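Local coordinates for uncharacterized protein (Pseudomonas aeruginosa PAO1, PDB 4R1D) that probably acts as the immunity protein of the type VI secretion lipase effector Tle4, binding the toxin and protecting the producing cell from it, at residues M1-R13 with D17-Y29. Sequence-based numbering, arbitrary orientation.
Sequences MDKTGWITHCFGR and DLPPDAVINAGYY
Ile-7 and Leu-18 pair as antiparallel neighbours through two backbone hydrogen bonds, Ile-7 N to Leu-18 O (2.8 Å) and Leu-18 N to Ile-7 O (3.0 Å). At the next, non-hydrogen-bonded pair, Thr-8 and Asp-17 lie side by side. Thr-8 OG1 donates to Asp-17 OD1 at 2.7 Å from well above the carboxylate plane, while Lys-3 NZ forms a salt bridge to the anti lone pair of Asp-17 OD2 (2.9 Å). Arg-296 also bridges to OD1, so both carboxylate oxygens are gripped, which would probably keep Asp-17 ionised.

Trp-6 lies flat on Pro-19, whose CA sits 3.6 Å from the centroid of the five-membered ring, almost on its normal, in a CH-pi contact; Lys-3 CG covers the opposite face. With CG of His-9 beside its own backbone N (chi1 -64°), the imidazole descends toward Ile-24 and meets its CD1 through CE1 (3.3 Å). A water joins His-9 NE2 to Pro-19 O. Further along, Tyr-28 OH approaches the Phe-11 ring edge in plane, 3.2 Å from CD1.

The arrangement is a beta hairpin, 7-11 with 14-18, whose chain turns at Pro-19 to Ala-22 into strand 23-30, over which His-9 and Phe-11 pack.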
ATOM      1  N   MET B   1     -18.162  28.032  22.817  1.00 31.54           N
ATOM      2  CA  MET B   1     -17.522  26.992  23.609  1.00 37.51           C
ATOM      3  C   MET B   1     -16.447  27.599  24.506  1.00 29.98           C
ATOM      4  O   MET B   1     -15.728  28.504  24.095  1.00 38.26           O
ATOM      5  CB  MET B   1     -16.907  25.924  22.693  1.00 31.40           C
ATOM      6  CG  MET B   1     -16.480  24.650  23.407  1.00 33.05           C
ATOM      7  SD  MET B   1     -15.707  23.436  22.303  1.00 32.34           S
ATOM      8  CE  MET B   1     -15.586  22.024  23.392  1.00 30.04           C
ATOM      9  N   ASP B   2     -16.335  27.086  25.728  1.00 36.23           N
ATOM     10  CA  ASP B   2     -15.327  27.557  26.673  1.00 33.62           C
ATOM     11  C   ASP B   2     -13.938  27.050  26.299  1.00 35.97           C
ATOM     12  O   ASP B   2     -13.635  25.872  26.476  1.00 41.09           O
ATOM     13  CB  ASP B   2     -15.690  27.098  28.090  1.00 40.98           C
ATOM     14  CG  ASP B   2     -14.707  27.585  29.138  1.00 43.01           C
ATOM     15  OD1 ASP B   2     -14.778  27.093  30.285  1.00 48.00           O
ATOM     16  OD2 ASP B   2     -13.872  28.457  28.825  1.00 45.50           O
ATOM     17  N   LYS B   3     -13.097  27.943  25.785  1.00 31.87           N
ATOM     18  CA  LYS B   3     -11.744  27.578  25.371  1.00 30.61           C
ATOM     19  C   LYS B   3     -10.724  27.874  26.467  1.00 31.84           C
ATOM     20  O   LYS B   3      -9.558  28.169  26.197  1.00 26.97           O
ATOM     21  CB  LYS B   3     -11.359  28.294  24.073  1.00 26.10           C
ATOM     22  CG  LYS B   3     -12.270  27.968  22.905  1.00 26.02           C
ATOM     23  CD  LYS B   3     -12.010  28.880  21.720  1.00 26.08           C
ATOM     24  CE  LYS B   3     -10.605  28.721  21.181  1.00 20.02           C
ATOM     25  NZ  LYS B   3     -10.397  29.634  20.031  1.00 20.74           N
ATOM     26  N   THR B   4     -11.171  27.792  27.713  1.00 38.49           N
ATOM     27  CA  THR B   4     -10.267  27.975  28.837  1.00 37.24           C
ATOM     28  C   THR B   4      -9.148  26.942  28.783  1.00 30.73           C
ATOM     29  O   THR B   4      -9.401  25.735  28.768  1.00 35.80           O
ATOM     30  CB  THR B   4     -11.009  27.871  30.186  1.00 42.25           C
ATOM     31  OG1 THR B   4     -11.890  28.992  30.336  1.00 43.88           O
ATOM     32  CG2 THR B   4     -10.014  27.858  31.334  1.00 40.68           C
ATOM     33  N   GLY B   5      -7.911  27.421  28.723  1.00 31.25           N
ATOM     34  CA  GLY B   5      -6.760  26.539  28.710  1.00 34.43           C
ATOM     35  C   GLY B   5      -6.365  26.008  27.339  1.00 25.33           C
ATOM     36  O   GLY B   5      -5.339  25.335  27.210  1.00 28.03           O
ATOM     37  N   TRP B   6      -7.168  26.295  26.317  1.00 28.57           N
ATOM     38  CA  TRP B   6      -6.807  25.877  24.962  1.00 28.17           C
ATOM     39  C   TRP B   6      -5.463  26.476  24.570  1.00 25.30           C
ATOM     40  O   TRP B   6      -5.080  27.537  25.064  1.00 26.36           O
ATOM     41  CB  TRP B   6      -7.884  26.263  23.945  1.00 23.41           C
ATOM     42  CG  TRP B   6      -9.066  25.366  23.972  1.00 25.12           C
ATOM     43  CD1 TRP B   6      -9.687  24.852  25.080  1.00 24.49           C
ATOM     44  CD2 TRP B   6      -9.761  24.833  22.839  1.00 20.71           C
ATOM     45  NE1 TRP B   6     -10.746  24.053  24.697  1.00 23.42           N
ATOM     46  CE2 TRP B   6     -10.808  24.028  23.328  1.00 23.15           C
ATOM     47  CE3 TRP B   6      -9.606  24.971  21.455  1.00 20.82           C
ATOM     48  CZ2 TRP B   6     -11.689  23.352  22.481  1.00 28.64           C
ATOM     49  CZ3 TRP B   6     -10.483  24.307  20.624  1.00 18.62           C
ATOM     50  CH2 TRP B   6     -11.513  23.515  21.136  1.00 26.15           C
ATOM     51  N   ILE B   7      -4.744  25.782  23.691  1.00 22.31           N
ATOM     52  CA  ILE B   7      -3.395  26.173  23.297  1.00 19.48           C
ATOM     53  C   ILE B   7      -3.333  26.508  21.808  1.00 23.27           C
ATOM     54  O   ILE B   7      -3.800  25.729  20.966  1.00 20.38           O
ATOM     55  CB  ILE B   7      -2.393  25.029  23.584  1.00 25.01           C
ATOM     56  CG1 ILE B   7      -2.395  24.677  25.073  1.00 25.25           C
ATOM     57  CG2 ILE B   7      -0.991  25.385  23.111  1.00 22.41           C
ATOM     58  CD1 ILE B   7      -1.610  23.417  25.404  1.00 33.88           C
ATOM     59  N   THR B   8      -2.755  27.659  21.489  1.00 21.12           N
ATOM     60  CA  THR B   8      -2.537  28.053  20.098  1.00 20.40           C
ATOM     61  C   THR B   8      -1.230  27.441  19.597  1.00 26.41           C
ATOM     62  O   THR B   8      -0.165  27.687  20.167  1.00 23.92           O
ATOM     63  CB  THR B   8      -2.491  29.589  19.954  1.00 24.37           C
ATOM     64  OG1 THR B   8      -3.764  30.144  20.315  1.00 21.28           O
ATOM     65  CG2 THR B   8      -2.129  29.995  18.527  1.00 24.43           C
ATOM     66  N   HIS B   9      -1.323  26.633  18.541  1.00 21.19           N
ATOM     67  CA  HIS B   9      -0.185  25.903  18.006  1.00 17.62           C
ATOM     68  C   HIS B   9       0.216  26.471  16.647  1.00 18.28           C
ATOM     69  O   HIS B   9      -0.635  26.896  15.869  1.00 19.06           O
ATOM     70  CB  HIS B   9      -0.540  24.419  17.817  1.00 14.36           C
ATOM     71  CG  HIS B   9      -0.840  23.693  19.090  1.00 16.01           C
ATOM     72  ND1 HIS B   9       0.127  23.031  19.814  1.00 19.55           N
ATOM     73  CD2 HIS B   9      -2.003  23.504  19.755  1.00 18.53           C
ATOM     74  CE1 HIS B   9      -0.422  22.481  20.881  1.00 19.09           C
ATOM     75  NE2 HIS B   9      -1.716  22.749  20.867  1.00 20.54           N
ATOM     76  N   CYS B  10       1.513  26.469  16.368  1.00 16.70           N
ATOM     77  CA  CYS B  10       2.017  26.838  15.048  1.00 17.62           C
ATOM     78  C   CYS B  10       2.303  25.576  14.260  1.00 19.56           C
ATOM     79  O   CYS B  10       3.058  24.721  14.718  1.00 18.45           O
ATOM     80  CB  CYS B  10       3.329  27.587  15.153  1.00 17.54           C
ATOM     81  SG  CYS B  10       3.282  29.114  16.092  1.00 21.16           S
ATOM     82  N   PHE B  11       1.704  25.466  13.079  1.00 15.60           N
ATOM     83  CA  PHE B  11       2.017  24.382  12.153  1.00 17.63           C
ATOM     84  C   PHE B  11       2.259  25.007  10.777  1.00 12.61           C
ATOM     85  O   PHE B  11       1.374  25.658  10.220  1.00 16.34           O
ATOM     86  CB  PHE B  11       0.873  23.364  12.080  1.00 13.84           C
ATOM     87  CG  PHE B  11       0.560  22.691  13.393  1.00 15.45           C
ATOM     88  CD1 PHE B  11       1.530  21.961  14.072  1.00 19.38           C
ATOM     89  CD2 PHE B  11      -0.716  22.769  13.933  1.00 17.33           C
ATOM     90  CE1 PHE B  11       1.235  21.335  15.283  1.00 17.12           C
ATOM     91  CE2 PHE B  11      -1.025  22.146  15.140  1.00 17.52           C
ATOM     92  CZ  PHE B  11      -0.048  21.426  15.814  1.00 14.93           C
ATOM     93  N   GLY B  12       3.464  24.859  10.248  1.00 14.17           N
ATOM     94  CA  GLY B  12       3.764  25.440   8.946  1.00 16.48           C
ATOM     95  C   GLY B  12       3.536  26.941   8.984  1.00 19.68           C
ATOM     96  O   GLY B  12       4.092  27.627   9.849  1.00 15.78           O
ATOM     97  N   ARG B  13       2.708  27.452   8.070  1.00 18.08           N
ATOM     98  CA  ARG B  13       2.436  28.892   8.004  1.00 13.42           C
ATOM     99  C   ARG B  13       1.242  29.283   8.855  1.00 14.81           C
ATOM    100  O   ARG B  13       0.873  30.459   8.901  1.00 18.81           O
ATOM    101  CB  ARG B  13       2.167  29.337   6.551  1.00 16.10           C
ATOM    102  CG  ARG B  13       3.247  28.946   5.549  1.00 18.50           C
ATOM    103  CD  ARG B  13       4.460  29.880   5.571  1.00 19.54           C
ATOM    104  NE  ARG B  13       5.612  29.306   4.868  1.00 20.83           N
ATOM    105  CZ  ARG B  13       6.756  29.951   4.642  1.00 24.49           C
ATOM    106  NH1 ARG B  13       6.895  31.212   5.043  1.00 22.93           N
ATOM    107  NH2 ARG B  13       7.758  29.345   4.014  1.00 19.78           N
ATOM    108  N   ASP B  17      -6.075  26.451  17.319  1.00 19.60           N
ATOM    109  CA  ASP B  17      -6.239  26.234  18.754  1.00 21.39           C
ATOM    110  C   ASP B  17      -6.779  24.842  19.060  1.00 19.46           C
ATOM    111  O   ASP B  17      -7.692  24.374  18.390  1.00 20.52           O
ATOM    112  CB  ASP B  17      -7.187  27.286  19.349  1.00 20.97           C
ATOM    113  CG  ASP B  17      -6.735  28.720  19.069  1.00 21.75           C
ATOM    114  OD1 ASP B  17      -5.556  28.945  18.733  1.00 18.76           O
ATOM    115  OD2 ASP B  17      -7.574  29.634  19.190  1.00 22.72           O
ATOM    116  N   LEU B  18      -6.198  24.177  20.059  1.00 17.26           N
ATOM    117  CA  LEU B  18      -6.637  22.859  20.479  1.00 22.18           C
ATOM    118  C   LEU B  18      -6.777  22.829  21.994  1.00 21.14           C
ATOM    119  O   LEU B  18      -6.116  23.601  22.686  1.00 24.08           O
ATOM    120  CB  LEU B  18      -5.626  21.800  20.032  1.00 20.19           C
ATOM    121  CG  LEU B  18      -5.445  21.716  18.518  1.00 17.22           C
ATOM    122  CD1 LEU B  18      -4.239  20.850  18.142  1.00 15.38           C
ATOM    123  CD2 LEU B  18      -6.728  21.193  17.887  1.00 20.18           C
ATOM    124  N   PRO B  19      -7.639  21.939  22.506  1.00 22.32           N
ATOM    125  CA  PRO B  19      -7.838  21.758  23.952  1.00 22.74           C
ATOM    126  C   PRO B  19      -6.523  21.381  24.618  1.00 27.48           C
ATOM    127  O   PRO B  19      -5.648  20.799  23.973  1.00 22.17           O
ATOM    128  CB  PRO B  19      -8.814  20.578  24.043  1.00 28.50           C
ATOM    129  CG  PRO B  19      -9.382  20.399  22.674  1.00 29.16           C
ATOM    130  CD  PRO B  19      -8.427  20.994  21.698  1.00 19.95           C
ATOM    131  N   PRO B  20      -6.378  21.687  25.916  1.00 23.91           N
ATOM    132  CA  PRO B  20      -5.079  21.474  26.556  1.00 25.33           C
ATOM    133  C   PRO B  20      -4.676  20.000  26.661  1.00 21.45           C
ATOM    134  O   PRO B  20      -3.481  19.709  26.708  1.00 25.55           O
ATOM    135  CB  PRO B  20      -5.273  22.094  27.948  1.00 28.21           C
ATOM    136  CG  PRO B  20      -6.742  21.966  28.203  1.00 26.26           C
ATOM    137  CD  PRO B  20      -7.399  22.172  26.860  1.00 29.63           C
ATOM    138  N   ASP B  21      -5.646  19.092  26.701  1.00 25.50           N
ATOM    139  CA  ASP B  21      -5.340  17.671  26.843  1.00 23.33           C
ATOM    140  C   ASP B  21      -5.232  16.941  25.492  1.00 25.40           C
ATOM    141  O   ASP B  21      -5.091  15.726  25.453  1.00 23.06           O
ATOM    142  CB  ASP B  21      -6.371  16.978  27.740  1.00 24.09           C
ATOM    143  CG  ASP B  21      -7.790  17.097  27.209  1.00 28.01           C
ATOM    144  OD1 ASP B  21      -8.079  18.091  26.508  1.00 33.18           O
ATOM    145  OD2 ASP B  21      -8.625  16.207  27.498  1.00 32.46           O
ATOM    146  N   ALA B  22      -5.285  17.688  24.394  1.00 22.77           N
ATOM    147  CA  ALA B  22      -5.183  17.090  23.060  1.00 20.39           C
ATOM    148  C   ALA B  22      -3.848  16.371  22.913  1.00 19.01           C
ATOM    149  O   ALA B  22      -2.808  16.889  23.330  1.00 21.07           O
ATOM    150  CB  ALA B  22      -5.329  18.160  21.989  1.00 19.88           C
ATOM    151  N   VAL B  23      -3.888  15.175  22.328  1.00 17.18           N
ATOM    152  CA  VAL B  23      -2.687  14.396  22.048  1.00 16.77           C
ATOM    153  C   VAL B  23      -2.356  14.587  20.570  1.00 20.00           C
ATOM    154  O   VAL B  23      -3.145  14.205  19.703  1.00 19.20           O
ATOM    155  CB  VAL B  23      -2.920  12.901  22.324  1.00 20.78           C
ATOM    156  CG1 VAL B  23      -1.654  12.098  22.035  1.00 22.59           C
ATOM    157  CG2 VAL B  23      -3.392  12.694  23.765  1.00 21.04           C
ATOM    158  N   ILE B  24      -1.190  15.165  20.302  1.00 15.10           N
ATOM    159  CA  ILE B  24      -0.847  15.696  18.977  1.00 18.27           C
ATOM    160  C   ILE B  24       0.368  14.986  18.376  1.00 19.30           C
ATOM    161  O   ILE B  24       1.397  14.833  19.029  1.00 17.85           O
ATOM    162  CB  ILE B  24      -0.526  17.207  19.074  1.00 18.23           C
ATOM    163  CG1 ILE B  24      -1.715  17.967  19.667  1.00 20.14           C
ATOM    164  CG2 ILE B  24      -0.136  17.783  17.711  1.00 17.61           C
ATOM    165  CD1 ILE B  24      -1.356  19.363  20.174  1.00 18.46           C
ATOM    166  N   ASN B  25       0.235  14.545  17.129  1.00 16.21           N
ATOM    167  CA  ASN B  25       1.347  13.991  16.377  1.00 17.96           C
ATOM    168  C   ASN B  25       1.463  14.749  15.056  1.00 16.91           C
ATOM    169  O   ASN B  25       0.492  14.836  14.315  1.00 16.33           O
ATOM    170  CB  ASN B  25       1.116  12.505  16.100  1.00 16.73           C
ATOM    171  CG  ASN B  25       1.360  11.649  17.319  1.00 20.31           C
ATOM    172  OD1 ASN B  25       2.495  11.279  17.602  1.00 21.86           O
ATOM    173  ND2 ASN B  25       0.297  11.350  18.064  1.00 18.34           N
ATOM    174  N   ALA B  26       2.642  15.298  14.781  1.00 17.30           N
ATOM    175  CA  ALA B  26       2.830  16.149  13.610  1.00 17.12           C
ATOM    176  C   ALA B  26       3.965  15.678  12.721  1.00 13.99           C
ATOM    177  O   ALA B  26       4.958  15.114  13.190  1.00 17.46           O
ATOM    178  CB  ALA B  26       3.073  17.580  14.026  1.00 16.94           C
ATOM    179  N   GLY B  27       3.819  15.957  11.432  1.00 15.08           N
ATOM    180  CA  GLY B  27       4.869  15.718  10.466  1.00 11.47           C
ATOM    181  C   GLY B  27       4.982  16.898   9.519  1.00 15.72           C
ATOM    182  O   GLY B  27       3.973  17.543   9.204  1.00 12.86           O
ATOM    183  N   TYR B  28       6.207  17.161   9.063  1.00 13.72           N
ATOM    184  CA  TYR B  28       6.507  18.299   8.198  1.00 14.41           C
ATOM    185  C   TYR B  28       7.315  17.798   7.031  1.00 13.38           C
ATOM    186  O   TYR B  28       8.178  16.937   7.205  1.00 14.70           O
ATOM    187  CB  TYR B  28       7.315  19.347   8.958  1.00 15.10           C
ATOM    188  CG  TYR B  28       6.601  19.780  10.197  1.00 14.14           C
ATOM    189  CD1 TYR B  28       5.616  20.754  10.134  1.00 14.33           C
ATOM    190  CD2 TYR B  28       6.878  19.188  11.419  1.00 15.38           C
ATOM    191  CE1 TYR B  28       4.929  21.142  11.256  1.00 20.52           C
ATOM    192  CE2 TYR B  28       6.195  19.574  12.565  1.00 19.79           C
ATOM    193  CZ  TYR B  28       5.224  20.553  12.471  1.00 20.50           C
ATOM    194  OH  TYR B  28       4.532  20.955  13.589  1.00 22.17           O
ATOM    195  N   TYR B  29       7.043  18.338   5.849  1.00 14.75           N
ATOM    196  CA  TYR B  29       7.642  17.812   4.631  1.00 14.32           C
ATOM    197  C   TYR B  29       8.102  18.958   3.742  1.00 14.32           C
ATOM    198  O   TYR B  29       7.349  19.906   3.498  1.00 15.47           O
ATOM    199  CB  TYR B  29       6.617  16.937   3.877  1.00 15.72           C
ATOM    200  CG  TYR B  29       5.917  15.937   4.771  1.00 16.65           C
ATOM    201  CD1 TYR B  29       4.811  16.310   5.523  1.00 15.92           C
ATOM    202  CD2 TYR B  29       6.361  14.622   4.858  1.00 16.54           C
ATOM    203  CE1 TYR B  29       4.166  15.406   6.351  1.00 14.43           C
ATOM    204  CE2 TYR B  29       5.713  13.694   5.698  1.00 15.43           C
ATOM    205  CZ  TYR B  29       4.625  14.101   6.433  1.00 16.03           C
ATOM    206  OH  TYR B  29       3.973  13.210   7.256  1.00 15.00           O
TER
HETATM  207  O   HOH W   1      -3.278  21.536  22.680  1.00 19.36           O